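Local coordinates for chlamydomonas reinhardtii THB1 (Chlamydomonas reinhardtii, PDB 6CII), which binds one heme per chain as a group I truncated hemoglobin, here with cyanide in the heme pocket, and probably binds oxygen, at residues A[12-17]-A[112-117]; A[21-26]-A[102-107]. All coordinates share one frame; numbering follows the deposited sequence.

Interaction 1. Residues A[12-17]-A[112-117]; sequences SRMGGE and AEAMAI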
ATOM      1  N   SER A  12      -5.453  13.887   4.023  1.00 12.31           N
ATOM      2  CA  SER A  12      -6.267  14.998   3.549  0.68 13.92           C
ATOM      3  C   SER A  12      -5.513  15.851   2.542  1.00 12.46           C
ATOM      4  O   SER A  12      -6.088  16.269   1.524  1.00 13.36           O
ATOM      5  CB  SER A  12      -6.746  15.837   4.728  0.68 12.87           C
ATOM      6  OG  SER A  12      -7.565  15.017   5.524  0.68 14.55           O
ATOM      7  N   ARG A  13      -4.225  16.102   2.796  1.00 11.84           N
ATOM      8  CA  ARG A  13      -3.445  16.988   1.933  1.00 13.71           C
ATOM      9  C   ARG A  13      -3.232  16.390   0.552  1.00 14.51           C
ATOM     10  O   ARG A  13      -3.117  17.124  -0.437  1.00 15.57           O
ATOM     11  CB  ARG A  13      -2.122  17.302   2.608  1.00 11.79           C
ATOM     12  CG  ARG A  13      -2.289  18.233   3.841  1.00 13.41           C
ATOM     13  CD  ARG A  13      -0.971  18.557   4.564  1.00 16.06           C
ATOM     14  NE  ARG A  13      -0.449  17.440   5.351  1.00 20.18           N
ATOM     15  CZ  ARG A  13       0.695  16.812   5.076  1.00 22.17           C
ATOM     16  NH1 ARG A  13       1.433  17.217   4.056  1.00 22.92           N
ATOM     17  NH2 ARG A  13       1.119  15.808   5.826  1.00 23.51           N
ATOM     18  N   MET A  14      -3.180  15.066   0.461  1.00 14.78           N
ATOM     19  CA  MET A  14      -2.983  14.474  -0.851  0.55 14.80           C
ATOM     20  C   MET A  14      -4.285  14.341  -1.632  1.00 16.23           C
ATOM     21  O   MET A  14      -4.251  13.892  -2.782  1.00 18.81           O
ATOM     22  CB  MET A  14      -2.271  13.114  -0.715  0.55 15.76           C
ATOM     23  CG  MET A  14      -3.058  12.013  -0.026  0.55 13.51           C
ATOM     24  SD  MET A  14      -2.016  10.590   0.458  0.55 18.44           S
ATOM     25  CE  MET A  14      -0.861  10.536  -0.926  0.55 19.23           C
ATOM     26  N   GLY A  15      -5.411  14.758  -1.060  1.00 15.90           N
ATOM     27  CA  GLY A  15      -6.680  14.675  -1.755  1.00 15.89           C
ATOM     28  C   GLY A  15      -7.655  13.694  -1.153  1.00 20.79           C
ATOM     29  O   GLY A  15      -8.740  13.497  -1.715  1.00 18.05           O
ATOM     30  N   GLY A  16      -7.301  13.061  -0.041  1.00 12.54           N
ATOM     31  CA  GLY A  16      -8.280  12.279   0.690  1.00 13.55           C
ATOM     32  C   GLY A  16      -8.718  11.027  -0.043  1.00 14.89           C
ATOM     33  O   GLY A  16      -7.942  10.374  -0.749  1.00 13.90           O
ATOM     34  N   GLU A  17      -9.997  10.687   0.137  1.00  9.91           N
ATOM     35  CA  GLU A  17     -10.498   9.379  -0.281  1.00 10.05           C
ATOM     36  C   GLU A  17     -10.369   9.176  -1.793  1.00 10.68           C
ATOM     37  O   GLU A  17      -9.915   8.121  -2.238  1.00 12.51           O
ATOM     38  CB  GLU A  17     -11.958   9.215   0.158  1.00 13.77           C
ATOM     39  CG  GLU A  17     -12.589   7.896  -0.246  1.00 17.84           C
ATOM     40  CD  GLU A  17     -13.934   7.713   0.432  1.00 11.63           C
ATOM     41  OE1 GLU A  17     -14.850   8.486   0.105  1.00 15.67           O
ATOM     42  OE2 GLU A  17     -14.055   6.795   1.252  1.00 15.95           O
ATOM     43  N   ALA A 112       7.005  11.883  -0.947  1.00  9.29           N
ATOM     44  CA  ALA A 112       8.101  11.420  -0.108  1.00 10.07           C
ATOM     45  C   ALA A 112       7.595  11.002   1.256  1.00  8.76           C
ATOM     46  O   ALA A 112       8.031   9.982   1.804  1.00 10.85           O
ATOM     47  CB  ALA A 112       9.157  12.519   0.046  1.00 11.74           C
ATOM     48  N   GLU A 113       6.677  11.785   1.825  1.00  8.84           N
ATOM     49  CA  GLU A 113       6.121  11.431   3.125  1.00  9.38           C
ATOM     50  C   GLU A 113       5.402  10.090   3.047  1.00  9.30           C
ATOM     51  O   GLU A 113       5.598   9.208   3.893  1.00 11.10           O
ATOM     52  CB  GLU A 113       5.163  12.518   3.606  1.00 10.75           C
ATOM     53  CG  GLU A 113       4.705  12.214   5.030  1.00 12.67           C
ATOM     54  CD  GLU A 113       3.920  13.342   5.680  1.00 16.09           C
ATOM     55  OE1 GLU A 113       3.793  14.421   5.068  1.00 17.27           O
ATOM     56  OE2 GLU A 113       3.441  13.127   6.814  1.00 30.38           O
ATOM     57  N   ALA A 114       4.534   9.941   2.043  1.00  8.38           N
ATOM     58  CA  ALA A 114       3.780   8.702   1.893  1.00  9.13           C
ATOM     59  C   ALA A 114       4.722   7.526   1.741  1.00 11.53           C
ATOM     60  O   ALA A 114       4.534   6.470   2.365  1.00 12.45           O
ATOM     61  CB  ALA A 114       2.838   8.814   0.684  1.00 10.14           C
ATOM     62  N   MET A 115       5.770   7.696   0.945  1.00 10.13           N
ATOM     63  CA  MET A 115       6.626   6.550   0.690  1.00  8.45           C
ATOM     64  C   MET A 115       7.495   6.237   1.896  1.00 13.74           C
ATOM     65  O   MET A 115       7.857   5.076   2.107  1.00 13.49           O
ATOM     66  CB  MET A 115       7.471   6.796  -0.562  1.00 10.74           C
ATOM     67  CG  MET A 115       6.663   6.829  -1.851  1.00 12.60           C
ATOM     68  SD  MET A 115       5.492   5.467  -2.117  1.00 16.37           S
ATOM     69  CE  MET A 115       6.597   4.056  -1.883  1.00 15.66           C
ATOM     70  N   ALA A 116       7.818   7.239   2.719  1.00 11.34           N
ATOM     71  CA  ALA A 116       8.528   6.930   3.959  1.00 12.46           C
ATOM     72  C   ALA A 116       7.642   6.166   4.927  1.00 14.26           C
ATOM     73  O   ALA A 116       8.118   5.290   5.660  1.00 12.75           O
ATOM     74  CB  ALA A 116       9.031   8.216   4.598  1.00 13.17           C
ATOM     75  N   ILE A 117       6.357   6.509   4.964  1.00 10.80           N
ATOM     76  CA  ILE A 117       5.408   5.759   5.778  1.00  9.80           C
ATOM     77  C   ILE A 117       5.295   4.320   5.280  1.00 10.27           C
ATOM     78  O   ILE A 117       5.309   3.371   6.077  1.00 13.75           O
ATOM     79  CB  ILE A 117       4.042   6.469   5.793  1.00 11.41           C
ATOM     80  CG1 ILE A 117       4.127   7.787   6.544  1.00 11.83           C
ATOM     81  CG2 ILE A 117       2.988   5.555   6.417  1.00 13.91           C
ATOM     82  CD1 ILE A 117       2.915   8.658   6.359  1.00 14.85           C
TER
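Met14 and Ala114 mark the closest backbone approach, their CA atoms 9.3 Å apart, so the end of the short helix 10-13 and helix 108-126 meet through side chains alone. At the solvent side Arg13 and Glu113 form a salt bridge: NH2 of Arg13 donates to OE1 of Glu113 at 3.1 Å, with an almost straight N-H...O angle of 178°. The carboxylate lies at the edge of the guanidinium and its OE1 sits practically in the guanidinium plane, while NH2 comes to the syn side of OE1, 28° out of the carboxylate plane. The bond is single-armed, since OE2 of Glu113 stays 3.7 Å from NH2 of Arg13. Glu113 reaches out because its CG stands anti to the backbone N (chi1 -174°) and the chain runs extended from there. NE of Arg13 bonds the carbonyl O of Asp8, its stronger polar partner, which probably helps fix the guanidinium. An alanine in place of Glu113 would leave NH2 of Arg13 without its carboxylate mate, and the guanidinium would probably be held less firmly on this side. Farther in, CE of Met14 lies 4.4 Å from CB of Ala114, a loose touch and a doubtful one, since the distance belongs to one of two modelled Met14 conformers. Gly15, with positive phi, closes helix 10-13 in a Schellman motif; with Gly16 it forms the Gly-Gly turn of truncated hemoglobins. Phe61 packs against Met14, Ala114 and Ile117, and Leu10 of helix 10-13 and Leu101 of helix 87-103 also adjoin Ala114, tying the corner to its neighbouring helices.

Interaction 2. Residues A[21-26]-A[102-107]; sequences EKAVDV and QELGVA
Leu104 packs onto Lys22 and Ala23 where the C-terminal end of helix 87-103 meets helix 16-33, two of the helices of the truncated, 2-on-2 globin fold. The backbones come nearest at Ala23 and Leu104, whose CA atoms are 7.5 Å apart. A Schellman motif at Gly105, the residue of positive phi, ends helix 87-103 and lets the chain turn toward helix 108-126, for which Ala107 takes the N-cap position. Leu104, just before that glycine, is thus placed to project at helix 16-33. Polar groups contribute little: no hydrogen bond crosses, and OE1 of Glu103 merely passes CG1 of Val26 at 4.2 Å. The apolar contacts are nearly all the work of Leu104. Its CD1 sits 3.7 Å from CA of Ala23 and 4.0 Å from CB of the same residue, so the methyl rests against backbone as much as side chain, something the small alanine permits. With chi2 of 178° CD1 is the far end of the leucine, pointing on from CA through CB and CG, which carries this methyl to the nearest approach across the contact. Thr100 and Leu101 of helix 87-103 continue the packing on Ala23. Lys22 joins by its aliphatic stem. Its CG stands anti to the backbone N (chi1 177°), and the stem, bent at chi2, crosses the leucine fork at a slant; CG of Lys22 touches both branches of Leu104, with CD1 at 3.8 Å and CD2 at 4.1 Å.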
ATOM      1  N   GLU A  21      -8.193   6.034  -3.169  1.00 12.54           N
ATOM      2  CA  GLU A  21      -8.869   4.980  -3.911  0.55 10.86           C
ATOM      3  C   GLU A  21      -8.320   4.857  -5.329  1.00 10.00           C
ATOM      4  O   GLU A  21      -8.076   3.741  -5.797  1.00 11.29           O
ATOM      5  CB  GLU A  21     -10.375   5.218  -3.907  0.55 14.41           C
ATOM      6  CG  GLU A  21     -10.949   5.099  -2.487  0.55 16.23           C
ATOM      7  CD  GLU A  21     -12.445   4.876  -2.447  0.55 19.41           C
ATOM      8  OE1 GLU A  21     -13.147   5.334  -3.373  0.55 20.10           O
ATOM      9  OE2 GLU A  21     -12.916   4.245  -1.477  0.55 21.31           O
ATOM     10  N   LYS A  22      -8.096   5.986  -6.014  1.00  9.70           N
ATOM     11  CA  LYS A  22      -7.510   5.940  -7.348  1.00 10.29           C
ATOM     12  C   LYS A  22      -6.107   5.341  -7.305  1.00 13.40           C
ATOM     13  O   LYS A  22      -5.760   4.494  -8.139  1.00 10.39           O
ATOM     14  CB  LYS A  22      -7.480   7.348  -7.959  1.00 10.33           C
ATOM     15  CG  LYS A  22      -6.827   7.432  -9.342  1.00 15.81           C
ATOM     16  CD  LYS A  22      -7.625   6.676 -10.371  1.00 18.44           C
ATOM     17  CE  LYS A  22      -7.182   7.072 -11.789  1.00 24.30           C
ATOM     18  NZ  LYS A  22      -7.948   6.282 -12.785  1.00 29.52           N
ATOM     19  N   ALA A  23      -5.294   5.755  -6.332  1.00 10.20           N
ATOM     20  CA  ALA A  23      -3.931   5.237  -6.275  1.00  6.43           C
ATOM     21  C   ALA A  23      -3.937   3.732  -6.071  1.00 10.34           C
ATOM     22  O   ALA A  23      -3.200   3.012  -6.745  1.00  8.78           O
ATOM     23  CB  ALA A  23      -3.140   5.929  -5.163  1.00 11.50           C
ATOM     24  N   VAL A  24      -4.786   3.236  -5.169  1.00  9.48           N
ATOM     25  CA  VAL A  24      -4.845   1.795  -4.938  1.00  8.31           C
ATOM     26  C   VAL A  24      -5.333   1.065  -6.191  1.00 10.04           C
ATOM     27  O   VAL A  24      -4.845  -0.020  -6.520  1.00  8.42           O
ATOM     28  CB  VAL A  24      -5.722   1.483  -3.708  1.00  8.04           C
ATOM     29  CG1 VAL A  24      -5.995  -0.017  -3.634  1.00 10.99           C
ATOM     30  CG2 VAL A  24      -4.999   1.923  -2.443  1.00  9.56           C
ATOM     31  N   ASP A  25      -6.294   1.649  -6.915  1.00  8.07           N
ATOM     32  CA  ASP A  25      -6.780   0.998  -8.122  0.60  9.97           C
ATOM     33  C   ASP A  25      -5.658   0.855  -9.156  1.00  9.04           C
ATOM     34  O   ASP A  25      -5.466  -0.227  -9.731  1.00  9.51           O
ATOM     35  CB  ASP A  25      -7.967   1.794  -8.663  0.60  9.57           C
ATOM     36  CG  ASP A  25      -8.771   1.037  -9.678  0.60 12.22           C
ATOM     37  OD1 ASP A  25      -8.929  -0.192  -9.544  0.60 13.12           O
ATOM     38  OD2 ASP A  25      -9.268   1.684 -10.618  0.60 16.96           O
ATOM     39  N   VAL A  26      -4.902   1.935  -9.392  1.00  9.52           N
ATOM     40  CA  VAL A  26      -3.813   1.912 -10.380  1.00  9.41           C
ATOM     41  C   VAL A  26      -2.710   0.966  -9.927  1.00  7.67           C
ATOM     42  O   VAL A  26      -2.174   0.175 -10.705  1.00  9.41           O
ATOM     43  CB  VAL A  26      -3.245   3.331 -10.600  1.00  7.53           C
ATOM     44  CG1 VAL A  26      -1.950   3.250 -11.465  1.00  9.91           C
ATOM     45  CG2 VAL A  26      -4.280   4.236 -11.251  1.00  9.27           C
ATOM     46  N   GLN A 102       3.318   9.346  -8.478  1.00 10.23           N
ATOM     47  CA  GLN A 102       3.921  10.294  -9.405  1.00 13.91           C
ATOM     48  C   GLN A 102       3.002  10.547 -10.588  1.00 17.25           C
ATOM     49  O   GLN A 102       2.751  11.696 -10.968  1.00 16.67           O
ATOM     50  CB  GLN A 102       5.274   9.752  -9.876  1.00 13.84           C
ATOM     51  CG  GLN A 102       5.951  10.620 -10.923  1.00 15.29           C
ATOM     52  CD  GLN A 102       6.358  11.989 -10.400  1.00 30.66           C
ATOM     53  OE1 GLN A 102       6.560  12.181  -9.196  1.00 30.54           O
ATOM     54  NE2 GLN A 102       6.477  12.954 -11.309  1.00 29.54           N
ATOM     55  N   GLU A 103       2.468   9.475 -11.169  1.00 14.18           N
ATOM     56  CA  GLU A 103       1.602   9.618 -12.335  1.00 14.68           C
ATOM     57  C   GLU A 103       0.343  10.391 -12.002  1.00 17.76           C
ATOM     58  O   GLU A 103      -0.166  11.152 -12.841  1.00 19.15           O
ATOM     59  CB  GLU A 103       1.217   8.249 -12.883  1.00 16.49           C
ATOM     60  CG  GLU A 103       0.733   8.345 -14.305  1.00 25.36           C
ATOM     61  CD  GLU A 103       0.119   7.062 -14.769  1.00 29.88           C
ATOM     62  OE1 GLU A 103      -0.199   6.243 -13.892  1.00 26.07           O
ATOM     63  OE2 GLU A 103      -0.030   6.880 -15.994  1.00 24.63           O
ATOM     64  N   LEU A 104      -0.164  10.228 -10.789  1.00 12.10           N
ATOM     65  CA  LEU A 104      -1.373  10.913 -10.385  1.00 14.56           C
ATOM     66  C   LEU A 104      -1.123  12.347  -9.959  1.00 15.36           C
ATOM     67  O   LEU A 104      -2.076  13.035  -9.582  1.00 19.37           O
ATOM     68  CB  LEU A 104      -2.047  10.117  -9.271  1.00 19.49           C
ATOM     69  CG  LEU A 104      -2.470   8.728  -9.791  1.00 20.16           C
ATOM     70  CD1 LEU A 104      -3.102   7.887  -8.682  1.00 22.57           C
ATOM     71  CD2 LEU A 104      -3.394   8.832 -11.026  1.00 21.16           C
ATOM     72  N   GLY A 105       0.117  12.808  -9.997  1.00 15.05           N
ATOM     73  CA  GLY A 105       0.397  14.205  -9.767  1.00 20.45           C
ATOM     74  C   GLY A 105       0.548  14.587  -8.317  1.00 21.34           C
ATOM     75  O   GLY A 105       0.399  15.766  -7.987  1.00 20.00           O
ATOM     76  N   VAL A 106       0.812  13.625  -7.434  1.00 13.95           N
ATOM     77  CA  VAL A 106       0.994  13.945  -6.022  1.00 11.83           C
ATOM     78  C   VAL A 106       2.239  14.802  -5.867  1.00 13.73           C
ATOM     79  O   VAL A 106       3.285  14.490  -6.433  1.00 15.02           O
ATOM     80  CB  VAL A 106       1.081  12.652  -5.198  1.00 13.64           C
ATOM     81  CG1 VAL A 106       1.336  12.986  -3.746  1.00 12.56           C
ATOM     82  CG2 VAL A 106      -0.229  11.868  -5.317  1.00 16.68           C
ATOM     83  N   ALA A 107       2.134  15.886  -5.102  1.00 14.49           N
ATOM     84  CA  ALA A 107       3.279  16.770  -4.914  1.00 18.18           C
ATOM     85  C   ALA A 107       4.473  16.010  -4.339  1.00 18.69           C
ATOM     86  O   ALA A 107       4.317  15.107  -3.514  1.00 13.87           O
ATOM     87  CB  ALA A 107       2.907  17.926  -4.000  1.00 16.50           C
TER

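How the interactions relate
Interaction 1 is partly buried, with Ala114 on its inner side, whereas interaction 2 is a surface contact in which Ala23 is the one buried participant. Their centres lie 10 Å apart, both away from the heme site. Helix 16-33 runs through both, although in interaction 1 the touching residues come just before it; the opposing segments belong to helices 87-103 and 108-126, successive in the chain, and 21-26/102-107 is nested within the loop that 12-17/112-117 closes. A charged pair carries the first contact, leucine methyls the second. In both, a residue directly preceding a Schellman glycine, Met14 or Leu104, supplies an apolar touch on an alanine.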